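Local coordinates for protein L-talarate/galactarate dehydratase (Salmonella typhimurium, PDB 2PP0) that catalyses the magnesium-dependent dehydration of L-talarate and galactarate to 5-keto-4-deoxy-D-glucarate, and also epimerises L-talarate to galactarate, at residues L223-N228 and F246-I251; I251-D256 and T276-T281; L317-G322 and A339-E344; A330-L335 and W352-F357. All coordinates share one frame; numbering follows the deposited sequence.

How the contacts relate
Following the chain from the N terminus, all four contacts fall in the barrel domain, each closing a loop of sixteen to nineteen residues. Contact 1 spans helix 233-243 and joins strand 223-226 to the approach and start of strand 251-252. Contact 2 follows in series, spans helix 260-269, and shares Ile251 with contact 1; their centres lie about 13 Å apart, and Val225 O is 2.8 Å from Glu252 N, a probable hydrogen bond. Contacts 3 and 4 cross, their segments alternating along the chain. Contact 3 fastens the end of helix 308-320 to the loop before strand 346-349, whereas contact 4 ties the start of helix 331-339 to the loop after that strand.

Contact 1 of 4, residues L223-N228 and F246-I251; sequences LMVDAN and FNLIWI
Val225 and Ile251 form a parallel bridge between strands 223-226 and 251-252, which helix 233-243 links in a beta-alpha-beta crossover of the enolase-superfamily barrel. Their CA atoms are 5.2 Å apart. Two backbone bonds set the register: Ile249 N gives its hydrogen to Leu223 O at 2.8 Å with an N-H...O angle of 165°, and Val225 N reaches Trp250 O at a longer 3.3 Å. Leu223 O also meets Leu248 CA in a CA-H...O contact. The Leu223 N-H is taken up by a water that in turn donates to Asn247 O, bridging the two segments.

On the sheet face carrying Val225 and Ile251, Leu248 spreads its two methyls: CD2 lies alongside Leu223 CG at 3.6 Å, while CD1 meets Val225 CG2 at 3.7 Å. Met224 and the Trp250 indole pack on the opposite face. Met224 CB sits 3.9 Å from the centroid of the five-membered ring, 11° off the normal. Chi1 of 39° and the bends beyond it bring Met224 SD above the six-membered ring, 4.9 Å from its centroid, a distant Met-aromatic contact. NE1 of Trp250 makes a weak hydrogen bond to OE1 of Glu252, a magnesium ligand. Another ligand, Asp226, makes a salt bridge to Lys197 through OD2; its OD1 accepts from Asn228 N at 2.9 Å, from above the carboxylate plane, closing an Asx turn.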
loop_
_atom_site.group_PDB
_atom_site.type_symbol
_atom_site.label_atom_id
_atom_site.label_comp_id
_atom_site.label_asym_id
_atom_site.label_seq_id
_atom_site.Cartn_x
_atom_site.Cartn_y
_atom_site.Cartn_z
ATOM N N LEU B 223 30.647 0.010 -7.714
ATOM C CA LEU B 223 31.119 1.380 -7.534
ATOM C C LEU B 223 30.097 2.351 -8.124
ATOM O O LEU B 223 29.539 2.110 -9.192
ATOM C CB LEU B 223 32.474 1.571 -8.218
ATOM C CG LEU B 223 33.087 2.974 -8.176
ATOM C CD1 LEU B 223 33.239 3.455 -6.738
ATOM C CD2 LEU B 223 34.435 2.934 -8.864
ATOM N N MET B 224 29.848 3.445 -7.416
ATOM C CA MET B 224 28.887 4.436 -7.877
ATOM C C MET B 224 29.390 5.838 -7.554
ATOM O O MET B 224 30.288 5.999 -6.728
ATOM C CB MET B 224 27.512 4.182 -7.225
ATOM C CG MET B 224 27.545 3.739 -5.754
ATOM S SD MET B 224 27.434 1.932 -5.456
ATOM C CE MET B 224 28.976 1.549 -5.204
ATOM N N VAL B 225 28.838 6.848 -8.223
ATOM C CA VAL B 225 29.249 8.226 -7.955
ATOM C C VAL B 225 28.044 9.120 -7.726
ATOM O O VAL B 225 26.922 8.782 -8.120
ATOM C CB VAL B 225 30.118 8.813 -9.099
ATOM C CG1 VAL B 225 31.352 7.950 -9.297
ATOM C CG2 VAL B 225 29.316 8.912 -10.384
ATOM N N ASP B 226 28.291 10.265 -7.093
ATOM C CA ASP B 226 27.249 11.230 -6.756
ATOM C C ASP B 226 27.767 12.663 -6.966
ATOM O O ASP B 226 28.722 13.080 -6.311
ATOM C CB ASP B 226 26.851 11.014 -5.290
ATOM C CG ASP B 226 25.748 11.939 -4.830
ATOM O OD1 ASP B 226 25.264 12.756 -5.640
ATOM O OD2 ASP B 226 25.364 11.843 -3.645
ATOM N N ALA B 227 27.137 13.411 -7.873
ATOM C CA ALA B 227 27.559 14.788 -8.160
ATOM C C ALA B 227 26.807 15.832 -7.349
ATOM O O ALA B 227 27.138 17.018 -7.395
ATOM C CB ALA B 227 27.398 15.085 -9.641
ATOM N N ASN B 228 25.787 15.397 -6.615
ATOM C CA ASN B 228 24.998 16.310 -5.800
ATOM C C ASN B 228 24.537 17.572 -6.547
ATOM O O ASN B 228 24.661 18.690 -6.035
ATOM C CB ASN B 228 25.781 16.698 -4.537
ATOM C CG ASN B 228 25.716 15.621 -3.454
ATOM O OD1 ASN B 228 24.702 15.474 -2.769
ATOM N ND2 ASN B 228 26.789 14.861 -3.311
ATOM N N PHE B 246 33.998 2.835 -16.351
ATOM C CA PHE B 246 34.105 2.349 -14.978
ATOM C C PHE B 246 32.998 1.361 -14.590
ATOM O O PHE B 246 33.022 0.796 -13.494
ATOM C CB PHE B 246 34.118 3.535 -14.008
ATOM C CG PHE B 246 35.261 4.494 -14.235
ATOM C CD1 PHE B 246 36.578 4.094 -14.019
ATOM C CD2 PHE B 246 35.020 5.797 -14.667
ATOM C CE1 PHE B 246 37.639 4.977 -14.232
ATOM C CE2 PHE B 246 36.071 6.690 -14.883
ATOM C CZ PHE B 246 37.385 6.281 -14.665
ATOM N N ASN B 247 32.038 1.151 -15.488
ATOM C CA ASN B 247 30.928 0.228 -15.244
ATOM C C ASN B 247 30.211 0.497 -13.921
ATOM O O ASN B 247 29.824 -0.430 -13.210
ATOM C CB ASN B 247 31.435 -1.217 -15.267
ATOM C CG ASN B 247 31.920 -1.647 -16.642
ATOM O OD1 ASN B 247 32.633 -2.644 -16.777
ATOM N ND2 ASN B 247 31.524 -0.903 -17.672
ATOM N N LEU B 248 30.025 1.773 -13.608
ATOM C CA LEU B 248 29.366 2.186 -12.375
ATOM C C LEU B 248 27.954 1.625 -12.215
ATOM O O LEU B 248 27.256 1.371 -13.199
ATOM C CB LEU B 248 29.298 3.714 -12.322
ATOM C CG LEU B 248 30.626 4.465 -12.382
ATOM C CD1 LEU B 248 30.368 5.967 -12.450
ATOM C CD2 LEU B 248 31.459 4.118 -11.162
ATOM N N ILE B 249 27.539 1.438 -10.966
ATOM C CA ILE B 249 26.195 0.948 -10.680
ATOM C C ILE B 249 25.227 2.067 -11.059
ATOM O O ILE B 249 24.126 1.809 -11.545
ATOM C CB ILE B 249 26.015 0.604 -9.180
ATOM C CG1 ILE B 249 26.954 -0.543 -8.793
ATOM C CG2 ILE B 249 24.562 0.222 -8.903
ATOM C CD1 ILE B 249 26.739 -1.817 -9.621
ATOM N N TRP B 250 25.646 3.313 -10.829
ATOM C CA TRP B 250 24.827 4.468 -11.184
ATOM C C TRP B 250 25.563 5.801 -11.042
ATOM O O TRP B 250 26.627 5.877 -10.431
ATOM C CB TRP B 250 23.539 4.505 -10.338
ATOM C CG TRP B 250 23.705 4.914 -8.882
ATOM C CD1 TRP B 250 24.250 6.081 -8.402
ATOM C CD2 TRP B 250 23.278 4.175 -7.730
ATOM N NE1 TRP B 250 24.184 6.109 -7.030
ATOM C CE2 TRP B 250 23.594 4.953 -6.590
ATOM C CE3 TRP B 250 22.658 2.929 -7.548
ATOM C CZ2 TRP B 250 23.312 4.526 -5.286
ATOM C CZ3 TRP B 250 22.377 2.503 -6.248
ATOM C CH2 TRP B 250 22.706 3.303 -5.136
ATOM N N ILE B 251 24.992 6.841 -11.638
ATOM C CA ILE B 251 25.525 8.203 -11.542
ATOM C C ILE B 251 24.382 8.948 -10.864
ATOM O O ILE B 251 23.306 9.102 -11.434
ATOM C CB ILE B 251 25.796 8.827 -12.928
ATOM C CG1 ILE B 251 26.922 8.061 -13.630
ATOM C CG2 ILE B 251 26.189 10.296 -12.771
ATOM C CD1 ILE B 251 27.107 8.439 -15.091
HETATM O O HOH W 1 30.454 -1.146 -10.126
#

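Contact 2 of 4, residues I251-D256 and T276-T281; sequences IEEPLD and TGEMLT
Glu253 carries this contact, its side chain crossing those of Thr276, Glu278 and Met279 at roughly right angles. Its CG lies 3.7 Å from Thr276 OG1, and OE2 touches Met279 CG at 3.5 Å. The other carboxylate oxygen, OE1, comes within 3.6 Å of Glu278 OE1, a close pair of like charges with planes 29° apart.

Waters supply the polar joins. One accepts from Thr276 OG1 at 2.6 Å and donates to both Glu253 OE2 and Leu255 O. A second donates to Glu253 OE2 and accepts from Met279 N, with a weak bond from Gly277 N, so two waters grip that one oxygen. A third donates to Glu252 OE2 and accepts from Glu278 N at 3.1 Å.

Further out, a type I turn from Gly277 to Leu280, closed by Leu280 N to Gly277 O at 3.1 Å, shapes the loop bearing Glu278. As counter-charges, Lys195 forms a salt bridge with Glu252 OE1, and Arg304 with Glu278 OE2. Glu252 at the end of strand 251-252 and Glu278 in the loop after strand 274-276 are, with Asp226, the magnesium ligands, an acidic cluster at the C-terminal ends of the strands of the enolase-superfamily barrel.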
loop_
_atom_site.group_PDB
_atom_site.type_symbol
_atom_site.label_atom_id
_atom_site.label_comp_id
_atom_site.label_asym_id
_atom_site.label_seq_id
_atom_site.Cartn_x
_atom_site.Cartn_y
_atom_site.Cartn_z
ATOM N N ILE B 251 24.992 6.841 -11.638
ATOM C CA ILE B 251 25.525 8.203 -11.542
ATOM C C ILE B 251 24.382 8.948 -10.864
ATOM O O ILE B 251 23.306 9.102 -11.434
ATOM C CB ILE B 251 25.796 8.827 -12.928
ATOM C CG1 ILE B 251 26.922 8.061 -13.630
ATOM C CG2 ILE B 251 26.189 10.296 -12.771
ATOM C CD1 ILE B 251 27.107 8.439 -15.091
ATOM N N GLU B 252 24.616 9.395 -9.640
ATOM C CA GLU B 252 23.584 10.060 -8.863
ATOM C C GLU B 252 23.597 11.578 -8.954
ATOM O O GLU B 252 24.653 12.200 -9.027
ATOM C CB GLU B 252 23.716 9.626 -7.403
ATOM C CG GLU B 252 22.663 10.179 -6.460
ATOM C CD GLU B 252 22.825 9.622 -5.058
ATOM O OE1 GLU B 252 23.547 8.609 -4.911
ATOM O OE2 GLU B 252 22.229 10.179 -4.111
ATOM N N GLU B 253 22.405 12.162 -8.949
ATOM C CA GLU B 253 22.247 13.608 -9.003
ATOM C C GLU B 253 23.250 14.350 -9.883
ATOM O O GLU B 253 24.005 15.199 -9.399
ATOM C CB GLU B 253 22.299 14.184 -7.588
ATOM C CG GLU B 253 21.085 13.844 -6.751
ATOM C CD GLU B 253 20.813 14.880 -5.680
ATOM O OE1 GLU B 253 21.649 15.022 -4.762
ATOM O OE2 GLU B 253 19.762 15.555 -5.762
ATOM N N PRO B 254 23.272 14.045 -11.188
ATOM C CA PRO B 254 24.223 14.747 -12.049
ATOM C C PRO B 254 23.814 16.204 -12.265
ATOM O O PRO B 254 24.659 17.055 -12.534
ATOM C CB PRO B 254 24.195 13.926 -13.337
ATOM C CG PRO B 254 22.786 13.394 -13.368
ATOM C CD PRO B 254 22.574 12.978 -11.928
ATOM N N LEU B 255 22.521 16.485 -12.120
ATOM C CA LEU B 255 21.990 17.834 -12.326
ATOM C C LEU B 255 21.091 18.302 -11.183
ATOM O O LEU B 255 20.895 17.594 -10.192
ATOM C CB LEU B 255 21.175 17.867 -13.621
ATOM C CG LEU B 255 21.838 17.300 -14.879
ATOM C CD1 LEU B 255 20.765 16.978 -15.908
ATOM C CD2 LEU B 255 22.841 18.289 -15.430
ATOM N N ASP B 256 20.546 19.507 -11.333
ATOM C CA ASP B 256 19.635 20.071 -10.342
ATOM C C ASP B 256 18.516 19.059 -10.114
ATOM O O ASP B 256 17.988 18.488 -11.069
ATOM C CB ASP B 256 19.027 21.378 -10.857
ATOM C CG ASP B 256 18.050 21.989 -9.872
ATOM O OD1 ASP B 256 18.499 22.642 -8.910
ATOM O OD2 ASP B 256 16.828 21.805 -10.048
ATOM N N THR B 276 18.517 9.631 -8.786
ATOM C CA THR B 276 18.205 10.934 -8.210
ATOM C C THR B 276 16.958 10.887 -7.337
ATOM O O THR B 276 16.217 9.890 -7.335
ATOM C CB THR B 276 17.995 12.005 -9.306
ATOM O OG1 THR B 276 17.927 13.302 -8.697
ATOM C CG2 THR B 276 16.700 11.743 -10.071
ATOM N N GLY B 277 16.743 11.963 -6.579
ATOM C CA GLY B 277 15.563 12.050 -5.732
ATOM C C GLY B 277 15.727 12.377 -4.256
ATOM O O GLY B 277 14.747 12.736 -3.603
ATOM N N GLU B 278 16.938 12.280 -3.719
ATOM C CA GLU B 278 17.145 12.538 -2.297
ATOM C C GLU B 278 16.628 13.887 -1.783
ATOM O O GLU B 278 16.157 13.981 -0.642
ATOM C CB GLU B 278 18.634 12.400 -1.930
ATOM C CG GLU B 278 19.458 13.664 -2.131
ATOM C CD GLU B 278 20.595 13.780 -1.129
ATOM O OE1 GLU B 278 21.752 13.496 -1.493
ATOM O OE2 GLU B 278 20.323 14.147 0.035
ATOM N N MET B 279 16.703 14.921 -2.618
ATOM C CA MET B 279 16.276 16.259 -2.210
ATOM C C MET B 279 14.768 16.533 -2.302
ATOM O O MET B 279 14.280 17.515 -1.743
ATOM C CB MET B 279 17.041 17.315 -3.022
ATOM C CG MET B 279 18.574 17.195 -2.958
ATOM S SD MET B 279 19.310 17.156 -1.290
ATOM C CE MET B 279 19.071 18.854 -0.784
ATOM N N LEU B 280 14.027 15.669 -2.991
ATOM C CA LEU B 280 12.585 15.871 -3.133
ATOM C C LEU B 280 11.885 15.734 -1.789
ATOM O O LEU B 280 12.305 14.944 -0.943
ATOM C CB LEU B 280 12.010 14.884 -4.148
ATOM C CG LEU B 280 12.725 14.957 -5.501
ATOM C CD1 LEU B 280 12.047 14.016 -6.476
ATOM C CD2 LEU B 280 12.710 16.396 -6.029
ATOM N N THR B 281 10.810 16.494 -1.604
ATOM C CA THR B 281 10.098 16.506 -0.332
ATOM C C THR B 281 8.609 16.204 -0.368
ATOM O O THR B 281 7.835 16.810 0.374
ATOM C CB THR B 281 10.292 17.869 0.377
ATOM O OG1 THR B 281 9.646 18.904 -0.379
ATOM C CG2 THR B 281 11.766 18.194 0.485
HETATM O O HOH W 2 19.622 11.273 -4.775
HETATM O O HOH W 3 19.434 15.466 -8.702
HETATM O O HOH W 4 17.306 14.941 -5.619
#

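Contact 3 of 4, residues L317-G322 and A339-E344; sequences LAAKHG and AAYPLE
Tyr341 reaches across to Ala318 and Ala319 where helix 308-320 of the barrel domain ends in a Schellman motif. The ring gets there because CG stands opposite the backbone N (chi1 -163°), which directs the phenol at the last helical turn. Ala319 CB meets the ring obliquely, 3.9 Å from Tyr341 CE1, while Ala318 CB is 3.6 Å from Tyr341 OH. Although Tyr341 OH is only 3.1 Å from Ala319 N, the angle is too poor for a hydrogen bond; the hydroxyl is instead hydrogen-bonded to the carbonyl oxygen of Arg323, just past the helix end.

Pro342 adds a second surface. Its CD lies 3.4 Å above one face of the Tyr341 ring, offset toward the rim, and its CG packs on Ala319 CB at 3.8 Å. The alanine methyl is therefore touched by both the phenol and the pyrrolidine ring.

The helix end is defined by its backbone: Gly322, at positive phi (66°), is the C-prime residue, its N bonded to Ala319 O at 2.9 Å, and Arg323 N bonds to Ala318 O. Leu343 approaches this glycine from across the contact, its methyl CD1 lying 4.1 Å from Gly322 O.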
loop_
_atom_site.group_PDB
_atom_site.type_symbol
_atom_site.label_atom_id
_atom_site.label_comp_id
_atom_site.label_asym_id
_atom_site.label_seq_id
_atom_site.Cartn_x
_atom_site.Cartn_y
_atom_site.Cartn_z
ATOM N N LEU B 317 4.805 3.527 -7.080
ATOM C CA LEU B 317 4.852 4.211 -8.371
ATOM C C LEU B 317 6.133 3.854 -9.118
ATOM O O LEU B 317 6.101 3.532 -10.308
ATOM C CB LEU B 317 4.770 5.731 -8.175
ATOM C CG LEU B 317 4.791 6.565 -9.462
ATOM C CD1 LEU B 317 3.626 6.158 -10.364
ATOM C CD2 LEU B 317 4.693 8.055 -9.113
ATOM N N ALA B 318 7.262 3.905 -8.418
ATOM C CA ALA B 318 8.548 3.576 -9.027
ATOM C C ALA B 318 8.553 2.148 -9.569
ATOM O O ALA B 318 9.064 1.892 -10.663
ATOM C CB ALA B 318 9.671 3.745 -8.004
ATOM N N ALA B 319 7.997 1.221 -8.789
ATOM C CA ALA B 319 7.935 -0.184 -9.182
ATOM C C ALA B 319 7.065 -0.349 -10.423
ATOM O O ALA B 319 7.388 -1.127 -11.319
ATOM C CB ALA B 319 7.378 -1.030 -8.028
ATOM N N LYS B 320 5.960 0.386 -10.467
ATOM C CA LYS B 320 5.048 0.330 -11.602
ATOM C C LYS B 320 5.776 0.772 -12.877
ATOM O O LYS B 320 5.472 0.298 -13.977
ATOM C CB LYS B 320 3.834 1.230 -11.346
ATOM C CG LYS B 320 2.736 1.106 -12.396
ATOM C CD LYS B 320 1.531 1.995 -12.090
ATOM C CE LYS B 320 1.885 3.481 -12.169
ATOM N NZ LYS B 320 0.692 4.363 -11.972
ATOM N N HIS B 321 6.745 1.675 -12.723
ATOM C CA HIS B 321 7.516 2.174 -13.855
ATOM C C HIS B 321 8.801 1.388 -14.094
ATOM O O HIS B 321 9.664 1.815 -14.859
ATOM C CB HIS B 321 7.841 3.661 -13.671
ATOM C CG HIS B 321 6.707 4.571 -14.027
ATOM N ND1 HIS B 321 5.562 4.670 -13.264
ATOM C CD2 HIS B 321 6.519 5.384 -15.094
ATOM C CE1 HIS B 321 4.718 5.503 -13.847
ATOM N NE2 HIS B 321 5.274 5.950 -14.959
ATOM N N GLY B 322 8.927 0.243 -13.424
ATOM C CA GLY B 322 10.093 -0.607 -13.603
ATOM C C GLY B 322 11.433 -0.067 -13.149
ATOM O O GLY B 322 12.475 -0.529 -13.620
ATOM N N ALA B 339 13.539 -3.528 1.990
ATOM C CA ALA B 339 13.303 -4.968 2.088
ATOM C C ALA B 339 11.961 -5.317 1.447
ATOM O O ALA B 339 11.789 -6.399 0.871
ATOM C CB ALA B 339 13.301 -5.402 3.559
ATOM N N ALA B 340 11.013 -4.391 1.550
ATOM C CA ALA B 340 9.678 -4.593 1.003
ATOM C C ALA B 340 9.555 -4.249 -0.482
ATOM O O ALA B 340 8.504 -4.458 -1.073
ATOM C CB ALA B 340 8.670 -3.778 1.803
ATOM N N TYR B 341 10.618 -3.733 -1.087
ATOM C CA TYR B 341 10.564 -3.369 -2.507
ATOM C C TYR B 341 10.682 -4.624 -3.383
ATOM O O TYR B 341 11.531 -5.481 -3.143
ATOM C CB TYR B 341 11.688 -2.380 -2.840
ATOM C CG TYR B 341 11.476 -1.631 -4.143
ATOM C CD1 TYR B 341 10.416 -0.739 -4.290
ATOM C CD2 TYR B 341 12.309 -1.848 -5.238
ATOM C CE1 TYR B 341 10.188 -0.081 -5.500
ATOM C CE2 TYR B 341 12.087 -1.196 -6.453
ATOM C CZ TYR B 341 11.026 -0.320 -6.575
ATOM O OH TYR B 341 10.786 0.293 -7.783
ATOM N N PRO B 342 9.826 -4.746 -4.411
ATOM C CA PRO B 342 9.846 -5.908 -5.304
ATOM C C PRO B 342 11.126 -6.128 -6.111
ATOM O O PRO B 342 11.545 -7.269 -6.285
ATOM C CB PRO B 342 8.615 -5.691 -6.180
ATOM C CG PRO B 342 8.500 -4.202 -6.237
ATOM C CD PRO B 342 8.761 -3.805 -4.802
ATOM N N LEU B 343 11.743 -5.059 -6.610
ATOM C CA LEU B 343 12.984 -5.209 -7.374
ATOM C C LEU B 343 14.172 -5.059 -6.418
ATOM O O LEU B 343 14.052 -4.411 -5.381
ATOM C CB LEU B 343 13.048 -4.174 -8.504
ATOM C CG LEU B 343 11.889 -4.251 -9.510
ATOM C CD1 LEU B 343 12.147 -3.292 -10.666
ATOM C CD2 LEU B 343 11.747 -5.678 -10.039
ATOM N N GLU B 344 15.305 -5.670 -6.758
ATOM C CA GLU B 344 16.497 -5.635 -5.902
ATOM C C GLU B 344 16.993 -4.197 -5.679
ATOM O O GLU B 344 17.416 -3.526 -6.622
ATOM C CB GLU B 344 17.605 -6.501 -6.529
ATOM C CG GLU B 344 18.770 -6.889 -5.607
ATOM C CD GLU B 344 18.428 -7.997 -4.605
ATOM O OE1 GLU B 344 17.713 -8.950 -4.977
ATOM O OE2 GLU B 344 18.895 -7.928 -3.447
#

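Contact 4 of 4, residues A330-L335 and W352-F357; sequences AMEVHL and WLNPLF
The N-terminal turn of helix 331-339, on the barrel side of the domain interface, presents Glu332 to Leu353 and Phe357 of the loop after strand 346-349. Ala330 is the N-cap residue, and its carbonyl oxygen accepts from both Val333 N and His334 N, the latter at 2.8 Å. Glu332 bends at chi2 (69°), which puts its aliphatic part and its carboxylate on different neighbours: CG approaches Phe357 CE2 at 3.5 Å, obliquely to the ring, while OE1 lies 3.6 Å from Leu353 CD1. The carboxylate and ring planes are 30° apart. No direct hydrogen bond joins the segments. One water links them, accepting from Leu353 N at 2.9 Å and donating weakly to Glu332 OE2. Lying in the first turn, this buried carboxylate would probably be stabilised as an anion by the helix dipole.

Beside it, the extended Met331 chain brings CE to 4.0 Å from Asn354 OD1; the Met331 side chain is also about 6 Å from that of the substrate-binding Glu348. The loop contains a short 3-10 segment, 354-356, with Leu356 N bonding to Leu353 O at 2.9 Å. Leu353 also packs on Leu38 and Ile62 of the antiparallel sheet of the N-terminal domain, so the contact joins the two domains. Phe357 is also covered from its own segment: Leu356 CB stands over the ring centre, 4.0 Å above the plane of Phe357.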
loop_
_atom_site.group_PDB
_atom_site.type_symbol
_atom_site.label_atom_id
_atom_site.label_comp_id
_atom_site.label_asym_id
_atom_site.label_seq_id
_atom_site.Cartn_x
_atom_site.Cartn_y
_atom_site.Cartn_z
ATOM N N ALA B 330 19.177 7.582 6.394
ATOM C CA ALA B 330 18.323 6.896 7.365
ATOM C C ALA B 330 18.145 5.389 7.148
ATOM O O ALA B 330 17.017 4.910 7.022
ATOM C CB ALA B 330 16.957 7.580 7.406
ATOM N N MET B 331 19.250 4.643 7.126
ATOM C CA MET B 331 19.170 3.198 6.920
ATOM C C MET B 331 18.347 2.511 8.009
ATOM O O MET B 331 17.783 1.435 7.786
ATOM C CB MET B 331 20.579 2.576 6.831
ATOM C CG MET B 331 21.510 2.868 8.004
ATOM S SD MET B 331 23.168 2.145 7.795
ATOM C CE MET B 331 23.711 2.137 9.505
ATOM N N GLU B 332 18.260 3.148 9.173
ATOM C CA GLU B 332 17.501 2.599 10.294
ATOM C C GLU B 332 16.031 2.451 9.914
ATOM O O GLU B 332 15.317 1.597 10.448
ATOM C CB GLU B 332 17.637 3.504 11.524
ATOM C CG GLU B 332 19.053 3.575 12.132
ATOM C CD GLU B 332 20.070 4.302 11.255
ATOM O OE1 GLU B 332 19.665 5.061 10.344
ATOM O OE2 GLU B 332 21.286 4.129 11.490
ATOM N N VAL B 333 15.581 3.288 8.984
ATOM C CA VAL B 333 14.204 3.232 8.513
ATOM C C VAL B 333 14.135 2.607 7.121
ATOM O O VAL B 333 13.287 1.752 6.854
ATOM C CB VAL B 333 13.573 4.640 8.438
ATOM C CG1 VAL B 333 12.181 4.547 7.843
ATOM C CG2 VAL B 333 13.522 5.269 9.833
ATOM N N HIS B 334 15.031 3.026 6.236
ATOM C CA HIS B 334 15.022 2.518 4.872
ATOM C C HIS B 334 15.361 1.037 4.699
ATOM O O HIS B 334 15.075 0.461 3.649
ATOM C CB HIS B 334 15.932 3.372 3.986
ATOM C CG HIS B 334 15.528 4.814 3.926
ATOM N ND1 HIS B 334 14.224 5.214 3.731
ATOM C CD2 HIS B 334 16.257 5.951 4.025
ATOM C CE1 HIS B 334 14.165 6.533 3.715
ATOM N NE2 HIS B 334 15.385 7.005 3.892
ATOM N N LEU B 335 15.972 0.415 5.704
ATOM C CA LEU B 335 16.288 -1.010 5.592
ATOM C C LEU B 335 14.978 -1.776 5.452
ATOM O O LEU B 335 14.855 -2.672 4.620
ATOM C CB LEU B 335 17.038 -1.519 6.827
ATOM C CG LEU B 335 17.247 -3.043 6.907
ATOM C CD1 LEU B 335 18.151 -3.514 5.788
ATOM C CD2 LEU B 335 17.858 -3.410 8.249
ATOM N N TRP B 352 26.877 7.902 11.138
ATOM C CA TRP B 352 26.418 9.086 11.850
ATOM C C TRP B 352 25.358 8.886 12.920
ATOM O O TRP B 352 25.480 9.414 14.024
ATOM C CB TRP B 352 25.907 10.120 10.845
ATOM C CG TRP B 352 26.939 10.587 9.862
ATOM C CD1 TRP B 352 28.244 10.184 9.777
ATOM C CD2 TRP B 352 26.746 11.542 8.816
ATOM N NE1 TRP B 352 28.874 10.830 8.739
ATOM C CE2 TRP B 352 27.976 11.670 8.131
ATOM C CE3 TRP B 352 25.651 12.305 8.388
ATOM C CZ2 TRP B 352 28.141 12.528 7.043
ATOM C CZ3 TRP B 352 25.814 13.158 7.306
ATOM C CH2 TRP B 352 27.052 13.262 6.645
ATOM N N LEU B 353 24.314 8.131 12.597
ATOM C CA LEU B 353 23.224 7.914 13.540
ATOM C C LEU B 353 23.421 6.767 14.531
ATOM O O LEU B 353 22.631 6.617 15.459
ATOM C CB LEU B 353 21.912 7.704 12.770
ATOM C CG LEU B 353 21.584 8.775 11.720
ATOM C CD1 LEU B 353 20.213 8.498 11.112
ATOM C CD2 LEU B 353 21.609 10.164 12.359
ATOM N N ASN B 354 24.468 5.966 14.343
ATOM C CA ASN B 354 24.723 4.831 15.236
ATOM C C ASN B 354 24.566 5.145 16.723
ATOM O O ASN B 354 23.883 4.422 17.439
ATOM C CB ASN B 354 26.124 4.245 15.006
ATOM C CG ASN B 354 26.234 3.489 13.704
ATOM O OD1 ASN B 354 25.225 3.109 13.106
ATOM N ND2 ASN B 354 27.464 3.249 13.258
ATOM N N PRO B 355 25.194 6.232 17.208
ATOM C CA PRO B 355 25.094 6.595 18.626
ATOM C C PRO B 355 23.718 7.002 19.162
ATOM O O PRO B 355 23.530 7.102 20.373
ATOM C CB PRO B 355 26.133 7.711 18.772
ATOM C CG PRO B 355 26.174 8.323 17.408
ATOM C CD PRO B 355 26.128 7.128 16.500
ATOM N N LEU B 356 22.751 7.233 18.280
ATOM C CA LEU B 356 21.420 7.628 18.735
ATOM C C LEU B 356 20.625 6.440 19.261
ATOM O O LEU B 356 19.661 6.606 20.011
ATOM C CB LEU B 356 20.621 8.269 17.593
ATOM C CG LEU B 356 21.031 9.645 17.069
ATOM C CD1 LEU B 356 20.065 10.046 15.967
ATOM C CD2 LEU B 356 21.008 10.675 18.197
ATOM N N PHE B 357 21.034 5.242 18.866
ATOM C CA PHE B 357 20.326 4.032 19.260
ATOM C C PHE B 357 21.164 3.033 20.049
ATOM O O PHE B 357 22.384 2.974 19.914
ATOM C CB PHE B 357 19.771 3.358 18.007
ATOM C CG PHE B 357 19.011 4.293 17.109
ATOM C CD1 PHE B 357 17.786 4.818 17.506
ATOM C CD2 PHE B 357 19.532 4.667 15.876
ATOM C CE1 PHE B 357 17.088 5.705 16.687
ATOM C CE2 PHE B 357 18.844 5.554 15.048
ATOM C CZ PHE B 357 17.619 6.073 15.455
HETATM O O HOH W 5 23.855 6.024 10.626
#